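Local coordinates for 11R-lipoxygenase (Gersemia fruticosa, PDB 3VF1), which probably oxygenates polyunsaturated fatty acids as a calcium-dependent, non-heme iron dioxygenase of lipid metabolism, at residues 342-354 / 362-376. Residues are numbered along the deposited sequence; the frame is centred on the assembly and turned at random.
Sequences DDIIPIAIQLYQQ and WTPLKDTEWDWIMAK
Ile349 O accepts the backbone N-H of Trp362 (N to O 2.8 Å), nearly straight at 171° and in the carbonyl plane, while the indole edge of the same tryptophan brings CD1 to 3.3 Å from that oxygen. The return bond, Ile349 N to Trp362 O, is more bent and completes one antiparallel hydrogen-bonded pair; Ala348 CA leans on Trp362 O through a CA-H...O contact. Leu351 CG lies 3.9 Å from Trp362 NE1, the two side chains meeting at a slant. How a short edge strand can lead, through a short loop, into a packed helix is well illustrated here: strand 361-362 closes the five-stranded antiparallel sheet beside 344-350, and the chain then enters the long helix 369-410, whose first turns pack against strand 344-350. On the other side of that strand, Ile347 and Ala348 pair by backbone bonds with the single Leu335 of strand 333-338, which makes a classic beta bulge. Thr368 is the N-cap of the helix, its OG1 accepting from Asp371 N. The indole of Trp372, with CG anti to the backbone N (chi1 178°), reaches back to the strand: CZ2 meets Pro346 CB at 3.8 Å and CH2 meets Ile349 CD1 at 3.8 Å. Pro364 CD sits over one face of this ring and Lys376 CG over the opposite one, both toward the rim. Asp254 of helix 254-263 is the polar partner of Trp372 NE1 and forms a salt bridge with Lys376 NZ. Replacing Trp372 with an alanine would probably leave Pro346 and Ile349 without the ring they pack on and Asp254 without its indole N-H partner. Phe257 of helix 254-263 packs against both Pro346 and Lys376.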
ATOM      1  N   ASP A 342      16.814  -4.795 -26.082  1.00 30.16           N
ATOM      2  CA  ASP A 342      16.344  -4.234 -24.811  1.00 30.06           C
ATOM      3  C   ASP A 342      15.630  -5.235 -23.897  1.00 30.75           C
ATOM      4  O   ASP A 342      15.107  -4.855 -22.849  1.00 29.36           O
ATOM      5  CB  ASP A 342      15.456  -3.007 -25.051  1.00 32.88           C
ATOM      6  CG  ASP A 342      16.220  -1.848 -25.667  1.00 38.54           C
ATOM      7  OD1 ASP A 342      17.270  -1.467 -25.105  1.00 34.69           O
ATOM      8  OD2 ASP A 342      15.777  -1.327 -26.714  1.00 39.26           O
ATOM      9  N   ASP A 343      15.609  -6.506 -24.285  1.00 31.11           N
ATOM     10  CA  ASP A 343      15.137  -7.558 -23.388  1.00 29.03           C
ATOM     11  C   ASP A 343      16.279  -8.010 -22.491  1.00 29.55           C
ATOM     12  O   ASP A 343      17.409  -8.161 -22.954  1.00 32.23           O
ATOM     13  CB  ASP A 343      14.624  -8.763 -24.178  1.00 31.73           C
ATOM     14  CG  ASP A 343      13.332  -8.474 -24.917  1.00 39.52           C
ATOM     15  OD1 ASP A 343      12.581  -7.575 -24.480  1.00 39.42           O
ATOM     16  OD2 ASP A 343      13.065  -9.156 -25.931  1.00 38.09           O
ATOM     17  N   ILE A 344      15.992  -8.225 -21.210  1.00 28.09           N
ATOM     18  CA  ILE A 344      16.981  -8.821 -20.322  1.00 30.06           C
ATOM     19  C   ILE A 344      16.694 -10.311 -20.151  1.00 27.98           C
ATOM     20  O   ILE A 344      15.541 -10.720 -20.016  1.00 29.35           O
ATOM     21  CB  ILE A 344      17.042  -8.135 -18.937  1.00 31.56           C
ATOM     22  CG1 ILE A 344      15.734  -8.319 -18.167  1.00 28.80           C
ATOM     23  CG2 ILE A 344      17.360  -6.655 -19.091  1.00 37.45           C
ATOM     24  CD1 ILE A 344      15.928  -8.357 -16.671  1.00 35.67           C
ATOM     25  N   ILE A 345      17.748 -11.117 -20.179  1.00 25.62           N
ATOM     26  CA  ILE A 345      17.608 -12.558 -20.022  1.00 27.49           C
ATOM     27  C   ILE A 345      18.526 -13.068 -18.923  1.00 25.40           C
ATOM     28  O   ILE A 345      19.613 -12.531 -18.723  1.00 24.61           O
ATOM     29  CB  ILE A 345      17.962 -13.305 -21.321  1.00 26.83           C
ATOM     30  CG1 ILE A 345      19.330 -12.843 -21.838  1.00 25.26           C
ATOM     31  CG2 ILE A 345      16.887 -13.084 -22.369  1.00 25.66           C
ATOM     32  CD1 ILE A 345      19.871 -13.676 -22.979  1.00 27.50           C
ATOM     33  N   PRO A 346      18.091 -14.116 -18.212  1.00 23.61           N
ATOM     34  CA  PRO A 346      18.952 -14.773 -17.226  1.00 23.81           C
ATOM     35  C   PRO A 346      20.050 -15.560 -17.931  1.00 25.56           C
ATOM     36  O   PRO A 346      19.767 -16.238 -18.916  1.00 24.31           O
ATOM     37  CB  PRO A 346      17.990 -15.720 -16.509  1.00 21.37           C
ATOM     38  CG  PRO A 346      16.964 -16.044 -17.539  1.00 21.92           C
ATOM     39  CD  PRO A 346      16.786 -14.789 -18.339  1.00 25.24           C
ATOM     40  N   ILE A 347      21.283 -15.466 -17.447  1.00 22.38           N
ATOM     41  CA  ILE A 347      22.390 -16.182 -18.072  1.00 24.60           C
ATOM     42  C   ILE A 347      23.171 -17.051 -17.087  1.00 25.06           C
ATOM     43  O   ILE A 347      23.993 -17.864 -17.500  1.00 26.59           O
ATOM     44  CB  ILE A 347      23.364 -15.208 -18.767  1.00 22.61           C
ATOM     45  CG1 ILE A 347      23.958 -14.225 -17.754  1.00 24.41           C
ATOM     46  CG2 ILE A 347      22.650 -14.460 -19.880  1.00 21.68           C
ATOM     47  CD1 ILE A 347      25.058 -13.356 -18.329  1.00 23.36           C
ATOM     48  N   ALA A 348      22.910 -16.889 -15.794  1.00 28.41           N
ATOM     49  CA  ALA A 348      23.612 -17.670 -14.780  1.00 24.13           C
ATOM     50  C   ALA A 348      22.898 -17.590 -13.438  1.00 25.65           C
ATOM     51  O   ALA A 348      22.312 -16.566 -13.100  1.00 27.19           O
ATOM     52  CB  ALA A 348      25.047 -17.186 -14.644  1.00 24.61           C
ATOM     53  N   ILE A 349      22.954 -18.679 -12.675  1.00 25.97           N
ATOM     54  CA  ILE A 349      22.309 -18.739 -11.368  1.00 22.84           C
ATOM     55  C   ILE A 349      23.114 -19.586 -10.387  1.00 28.15           C
ATOM     56  O   ILE A 349      23.616 -20.651 -10.736  1.00 28.09           O
ATOM     57  CB  ILE A 349      20.891 -19.329 -11.461  1.00 24.89           C
ATOM     58  CG1 ILE A 349      19.978 -18.411 -12.276  1.00 27.88           C
ATOM     59  CG2 ILE A 349      20.310 -19.545 -10.068  1.00 23.10           C
ATOM     60  CD1 ILE A 349      18.607 -19.003 -12.550  1.00 27.35           C
ATOM     61  N   GLN A 350      23.229 -19.101  -9.157  1.00 28.48           N
ATOM     62  CA  GLN A 350      23.857 -19.852  -8.078  1.00 27.42           C
ATOM     63  C   GLN A 350      22.890 -19.883  -6.901  1.00 26.48           C
ATOM     64  O   GLN A 350      22.484 -18.838  -6.407  1.00 29.41           O
ATOM     65  CB  GLN A 350      25.178 -19.194  -7.677  1.00 30.38           C
ATOM     66  CG  GLN A 350      25.982 -19.966  -6.646  1.00 27.60           C
ATOM     67  CD  GLN A 350      27.303 -19.295  -6.321  1.00 31.86           C
ATOM     68  OE1 GLN A 350      28.246 -19.340  -7.111  1.00 34.33           O
ATOM     69  NE2 GLN A 350      27.376 -18.660  -5.156  1.00 29.68           N
ATOM     70  N   LEU A 351      22.518 -21.079  -6.458  1.00 28.22           N
ATOM     71  CA  LEU A 351      21.431 -21.230  -5.491  1.00 28.97           C
ATOM     72  C   LEU A 351      21.792 -20.742  -4.087  1.00 29.39           C
ATOM     73  O   LEU A 351      20.958 -20.153  -3.400  1.00 30.41           O
ATOM     74  CB  LEU A 351      20.959 -22.685  -5.438  1.00 27.83           C
ATOM     75  CG  LEU A 351      20.410 -23.249  -6.752  1.00 29.60           C
ATOM     76  CD1 LEU A 351      19.943 -24.685  -6.562  1.00 32.73           C
ATOM     77  CD2 LEU A 351      19.277 -22.384  -7.290  1.00 28.76           C
ATOM     78  N   TYR A 352      23.028 -20.983  -3.661  1.00 27.41           N
ATOM     79  CA  TYR A 352      23.469 -20.550  -2.336  1.00 29.43           C
ATOM     80  C   TYR A 352      24.605 -19.537  -2.451  1.00 30.39           C
ATOM     81  O   TYR A 352      25.327 -19.514  -3.446  1.00 31.13           O
ATOM     82  CB  TYR A 352      23.913 -21.746  -1.491  1.00 31.09           C
ATOM     83  CG  TYR A 352      22.797 -22.701  -1.122  1.00 34.09           C
ATOM     84  CD1 TYR A 352      21.960 -22.443  -0.041  1.00 33.19           C
ATOM     85  CD2 TYR A 352      22.590 -23.872  -1.843  1.00 32.75           C
ATOM     86  CE1 TYR A 352      20.942 -23.321   0.306  1.00 31.21           C
ATOM     87  CE2 TYR A 352      21.578 -24.754  -1.504  1.00 33.02           C
ATOM     88  CZ  TYR A 352      20.758 -24.473  -0.430  1.00 37.34           C
ATOM     89  OH  TYR A 352      19.755 -25.355  -0.096  1.00 39.87           O
ATOM     90  N   GLN A 353      24.763 -18.713  -1.420  1.00 32.43           N
ATOM     91  CA  GLN A 353      25.730 -17.619  -1.442  1.00 37.22           C
ATOM     92  C   GLN A 353      27.165 -18.110  -1.622  1.00 38.64           C
ATOM     93  O   GLN A 353      27.908 -17.589  -2.454  1.00 36.04           O
ATOM     94  CB  GLN A 353      25.627 -16.796  -0.154  1.00 36.78           C
ATOM     95  CG  GLN A 353      24.415 -15.879  -0.096  1.00 34.63           C
ATOM     96  CD  GLN A 353      24.532 -14.697  -1.038  1.00 35.63           C
ATOM     97  OE1 GLN A 353      25.482 -13.918  -0.957  1.00 38.07           O
ATOM     98  NE2 GLN A 353      23.568 -14.561  -1.942  1.00 32.94           N
ATOM     99  N   GLN A 354      27.549 -19.117  -0.843  1.00 38.78           N
ATOM    100  CA  GLN A 354      28.932 -19.588  -0.831  1.00 39.78           C
ATOM    101  C   GLN A 354      29.157 -20.730  -1.818  1.00 34.94           C
ATOM    102  O   GLN A 354      28.492 -21.762  -1.735  1.00 35.10           O
ATOM    103  CB  GLN A 354      29.318 -20.036   0.579  1.00 43.90           C
ATOM    104  CG  GLN A 354      29.298 -18.910   1.600  1.00 51.90           C
ATOM    105  CD  GLN A 354      30.273 -17.800   1.256  1.00 57.19           C
ATOM    106  OE1 GLN A 354      31.392 -18.057   0.807  1.00 52.77           O
ATOM    107  NE2 GLN A 354      29.851 -16.556   1.458  1.00 54.31           N
ATOM    108  N   TRP A 362      24.657 -22.552 -12.454  1.00 31.89           N
ATOM    109  CA  TRP A 362      23.777 -23.098 -13.479  1.00 29.49           C
ATOM    110  C   TRP A 362      23.688 -22.134 -14.651  1.00 29.84           C
ATOM    111  O   TRP A 362      23.726 -20.921 -14.474  1.00 29.01           O
ATOM    112  CB  TRP A 362      22.385 -23.353 -12.903  1.00 27.28           C
ATOM    113  CG  TRP A 362      22.404 -24.197 -11.670  1.00 30.81           C
ATOM    114  CD1 TRP A 362      22.627 -23.775 -10.391  1.00 32.13           C
ATOM    115  CD2 TRP A 362      22.194 -25.611 -11.593  1.00 32.82           C
ATOM    116  NE1 TRP A 362      22.568 -24.839  -9.523  1.00 32.00           N
ATOM    117  CE2 TRP A 362      22.301 -25.978 -10.237  1.00 31.17           C
ATOM    118  CE3 TRP A 362      21.923 -26.604 -12.539  1.00 35.19           C
ATOM    119  CZ2 TRP A 362      22.150 -27.292  -9.803  1.00 34.62           C
ATOM    120  CZ3 TRP A 362      21.773 -27.908 -12.106  1.00 38.71           C
ATOM    121  CH2 TRP A 362      21.887 -28.241 -10.751  1.00 38.21           C
ATOM    122  N   THR A 363      23.565 -22.686 -15.852  1.00 30.37           N
ATOM    123  CA  THR A 363      23.613 -21.890 -17.070  1.00 27.68           C
ATOM    124  C   THR A 363      22.944 -22.646 -18.216  1.00 30.00           C
ATOM    125  O   THR A 363      23.189 -23.836 -18.402  1.00 33.86           O
ATOM    126  CB  THR A 363      25.078 -21.572 -17.433  1.00 30.24           C
ATOM    127  OG1 THR A 363      25.507 -20.405 -16.723  1.00 36.31           O
ATOM    128  CG2 THR A 363      25.239 -21.333 -18.898  1.00 28.04           C
ATOM    129  N   PRO A 364      22.095 -21.956 -18.995  1.00 30.66           N
ATOM    130  CA  PRO A 364      21.352 -22.624 -20.072  1.00 33.18           C
ATOM    131  C   PRO A 364      22.262 -23.115 -21.195  1.00 32.06           C
ATOM    132  O   PRO A 364      21.870 -23.973 -21.982  1.00 34.36           O
ATOM    133  CB  PRO A 364      20.411 -21.528 -20.579  1.00 31.35           C
ATOM    134  CG  PRO A 364      21.103 -20.253 -20.246  1.00 29.36           C
ATOM    135  CD  PRO A 364      21.827 -20.508 -18.958  1.00 29.17           C
ATOM    136  N   LEU A 365      23.462 -22.554 -21.262  1.00 31.60           N
ATOM    137  CA  LEU A 365      24.485 -22.981 -22.211  1.00 32.88           C
ATOM    138  C   LEU A 365      25.139 -24.315 -21.839  1.00 39.24           C
ATOM    139  O   LEU A 365      25.404 -25.143 -22.712  1.00 42.65           O
ATOM    140  CB  LEU A 365      25.564 -21.903 -22.306  1.00 33.47           C
ATOM    141  CG  LEU A 365      26.542 -21.995 -23.475  1.00 40.55           C
ATOM    142  CD1 LEU A 365      25.828 -21.731 -24.789  1.00 38.77           C
ATOM    143  CD2 LEU A 365      27.687 -21.012 -23.275  1.00 36.05           C
ATOM    144  N   LYS A 366      25.394 -24.523 -20.549  1.00 35.25           N
ATOM    145  CA  LYS A 366      26.176 -25.669 -20.092  1.00 36.23           C
ATOM    146  C   LYS A 366      25.322 -26.738 -19.415  1.00 35.84           C
ATOM    147  O   LYS A 366      25.772 -27.867 -19.220  1.00 40.77           O
ATOM    148  CB  LYS A 366      27.260 -25.210 -19.110  1.00 37.95           C
ATOM    149  CG  LYS A 366      28.315 -24.296 -19.714  1.00 41.47           C
ATOM    150  CD  LYS A 366      29.086 -24.989 -20.824  1.00 50.92           C
ATOM    151  CE  LYS A 366      30.181 -24.097 -21.382  1.00 54.60           C
ATOM    152  NZ  LYS A 366      30.880 -24.730 -22.533  1.00 61.82           N
ATOM    153  N   ASP A 367      24.095 -26.384 -19.050  1.00 32.38           N
ATOM    154  CA  ASP A 367      23.230 -27.303 -18.317  1.00 31.95           C
ATOM    155  C   ASP A 367      22.072 -27.799 -19.170  1.00 31.02           C
ATOM    156  O   ASP A 367      21.744 -27.211 -20.201  1.00 32.52           O
ATOM    157  CB  ASP A 367      22.690 -26.636 -17.053  1.00 33.20           C
ATOM    158  CG  ASP A 367      23.767 -26.402 -16.015  1.00 35.54           C
ATOM    159  OD1 ASP A 367      24.005 -27.310 -15.193  1.00 37.10           O
ATOM    160  OD2 ASP A 367      24.380 -25.316 -16.018  1.00 38.95           O
ATOM    161  N   THR A 368      21.452 -28.886 -18.725  1.00 31.86           N
ATOM    162  CA  THR A 368      20.311 -29.451 -19.430  1.00 31.70           C
ATOM    163  C   THR A 368      19.140 -28.486 -19.328  1.00 33.96           C
ATOM    164  O   THR A 368      19.145 -27.575 -18.498  1.00 34.64           O
ATOM    165  CB  THR A 368      19.895 -30.811 -18.842  1.00 34.61           C
ATOM    166  OG1 THR A 368      19.388 -30.630 -17.515  1.00 35.18           O
ATOM    167  CG2 THR A 368      21.079 -31.774 -18.808  1.00 30.90           C
ATOM    168  N   GLU A 369      18.136 -28.686 -20.173  1.00 31.25           N
ATOM    169  CA  GLU A 369      16.991 -27.790 -20.219  1.00 28.45           C
ATOM    170  C   GLU A 369      16.145 -27.906 -18.953  1.00 28.50           C
ATOM    171  O   GLU A 369      15.666 -26.903 -18.427  1.00 30.98           O
ATOM    172  CB  GLU A 369      16.151 -28.073 -21.465  1.00 30.21           C
ATOM    173  CG  GLU A 369      16.918 -27.855 -22.760  1.00 30.12           C
ATOM    174  CD  GLU A 369      16.067 -28.072 -23.991  1.00 34.92           C
ATOM    175  OE1 GLU A 369      14.872 -28.406 -23.842  1.00 36.31           O
ATOM    176  OE2 GLU A 369      16.595 -27.902 -25.110  1.00 36.47           O
ATOM    177  N   TRP A 370      15.971 -29.127 -18.460  1.00 28.62           N
ATOM    178  CA  TRP A 370      15.217 -29.342 -17.230  1.00 30.34           C
ATOM    179  C   TRP A 370      15.955 -28.765 -16.026  1.00 30.05           C
ATOM    180  O   TRP A 370      15.338 -28.191 -15.132  1.00 29.35           O
ATOM    181  CB  TRP A 370      14.934 -30.831 -17.017  1.00 30.90           C
ATOM    182  CG  TRP A 370      13.785 -31.341 -17.835  1.00 30.66           C
ATOM    183  CD1 TRP A 370      13.825 -32.309 -18.796  1.00 30.11           C
ATOM    184  CD2 TRP A 370      12.422 -30.899 -17.769  1.00 31.06           C
ATOM    185  NE1 TRP A 370      12.573 -32.500 -19.328  1.00 31.28           N
ATOM    186  CE2 TRP A 370      11.694 -31.647 -18.715  1.00 31.53           C
ATOM    187  CE3 TRP A 370      11.749 -29.945 -17.000  1.00 29.09           C
ATOM    188  CZ2 TRP A 370      10.326 -31.471 -18.911  1.00 28.09           C
ATOM    189  CZ3 TRP A 370      10.392 -29.772 -17.196  1.00 28.71           C
ATOM    190  CH2 TRP A 370       9.694 -30.531 -18.145  1.00 30.76           C
ATOM    191  N   ASP A 371      17.277 -28.917 -16.006  1.00 32.76           N
ATOM    192  CA  ASP A 371      18.089 -28.357 -14.928  1.00 31.71           C
ATOM    193  C   ASP A 371      17.952 -26.842 -14.896  1.00 28.21           C
ATOM    194  O   ASP A 371      17.782 -26.250 -13.835  1.00 27.68           O
ATOM    195  CB  ASP A 371      19.565 -28.737 -15.098  1.00 35.79           C
ATOM    196  CG  ASP A 371      19.930 -30.020 -14.369  1.00 37.48           C
ATOM    197  OD1 ASP A 371      19.017 -30.706 -13.867  1.00 39.75           O
ATOM    198  OD2 ASP A 371      21.134 -30.344 -14.300  1.00 34.90           O
ATOM    199  N   TRP A 372      18.028 -26.221 -16.067  1.00 29.24           N
ATOM    200  CA  TRP A 372      17.923 -24.773 -16.169  1.00 28.12           C
ATOM    201  C   TRP A 372      16.566 -24.286 -15.667  1.00 28.58           C
ATOM    202  O   TRP A 372      16.478 -23.265 -14.985  1.00 30.20           O
ATOM    203  CB  TRP A 372      18.142 -24.318 -17.612  1.00 27.73           C
ATOM    204  CG  TRP A 372      18.003 -22.838 -17.790  1.00 28.58           C
ATOM    205  CD1 TRP A 372      17.144 -22.189 -18.628  1.00 29.40           C
ATOM    206  CD2 TRP A 372      18.739 -21.819 -17.101  1.00 28.16           C
ATOM    207  NE1 TRP A 372      17.305 -20.830 -18.509  1.00 29.20           N
ATOM    208  CE2 TRP A 372      18.276 -20.577 -17.577  1.00 28.27           C
ATOM    209  CE3 TRP A 372      19.745 -21.837 -16.130  1.00 28.24           C
ATOM    210  CZ2 TRP A 372      18.785 -19.364 -17.115  1.00 28.23           C
ATOM    211  CZ3 TRP A 372      20.248 -20.632 -15.673  1.00 29.15           C
ATOM    212  CH2 TRP A 372      19.768 -19.413 -16.165  1.00 28.23           C
ATOM    213  N   ILE A 373      15.511 -25.018 -16.010  1.00 24.94           N
ATOM    214  CA  ILE A 373      14.171 -24.679 -15.545  1.00 24.72           C
ATOM    215  C   ILE A 373      14.099 -24.784 -14.025  1.00 25.20           C
ATOM    216  O   ILE A 373      13.517 -23.926 -13.363  1.00 25.91           O
ATOM    217  CB  ILE A 373      13.102 -25.584 -16.189  1.00 24.07           C
ATOM    218  CG1 ILE A 373      12.865 -25.154 -17.637  1.00 22.56           C
ATOM    219  CG2 ILE A 373      11.797 -25.521 -15.408  1.00 21.68           C
ATOM    220  CD1 ILE A 373      11.957 -26.083 -18.421  1.00 28.16           C
ATOM    221  N   MET A 374      14.697 -25.834 -13.474  1.00 28.39           N
ATOM    222  CA  MET A 374      14.727 -26.017 -12.029  1.00 27.49           C
ATOM    223  C   MET A 374      15.431 -24.836 -11.365  1.00 27.52           C
ATOM    224  O   MET A 374      14.931 -24.264 -10.396  1.00 29.14           O
ATOM    225  CB  MET A 374      15.439 -27.325 -11.670  1.00 26.02           C
ATOM    226  CG  MET A 374      15.654 -27.532 -10.173  1.00 34.22           C
ATOM    227  SD  MET A 374      14.122 -27.792  -9.250  1.00 44.93           S
ATOM    228  CE  MET A 374      13.793 -29.519  -9.607  1.00 40.64           C
ATOM    229  N   ALA A 375      16.591 -24.470 -11.899  1.00 24.15           N
ATOM    230  CA  ALA A 375      17.381 -23.381 -11.339  1.00 25.18           C
ATOM    231  C   ALA A 375      16.572 -22.087 -11.306  1.00 26.46           C
ATOM    232  O   ALA A 375      16.606 -21.349 -10.322  1.00 24.82           O
ATOM    233  CB  ALA A 375      18.657 -23.186 -12.140  1.00 27.64           C
ATOM    234  N   LYS A 376      15.842 -21.818 -12.385  1.00 23.07           N
ATOM    235  CA  LYS A 376      15.040 -20.605 -12.481  1.00 23.92           C
ATOM    236  C   LYS A 376      13.912 -20.592 -11.453  1.00 25.29           C
ATOM    237  O   LYS A 376      13.613 -19.552 -10.868  1.00 25.67           O
ATOM    238  CB  LYS A 376      14.471 -20.451 -13.894  1.00 22.52           C
ATOM    239  CG  LYS A 376      15.517 -20.081 -14.937  1.00 25.96           C
ATOM    240  CD  LYS A 376      14.890 -19.743 -16.281  1.00 24.49           C
ATOM    241  CE  LYS A 376      14.166 -20.933 -16.890  1.00 24.30           C
ATOM    242  NZ  LYS A 376      13.599 -20.609 -18.228  1.00 27.58           N
TER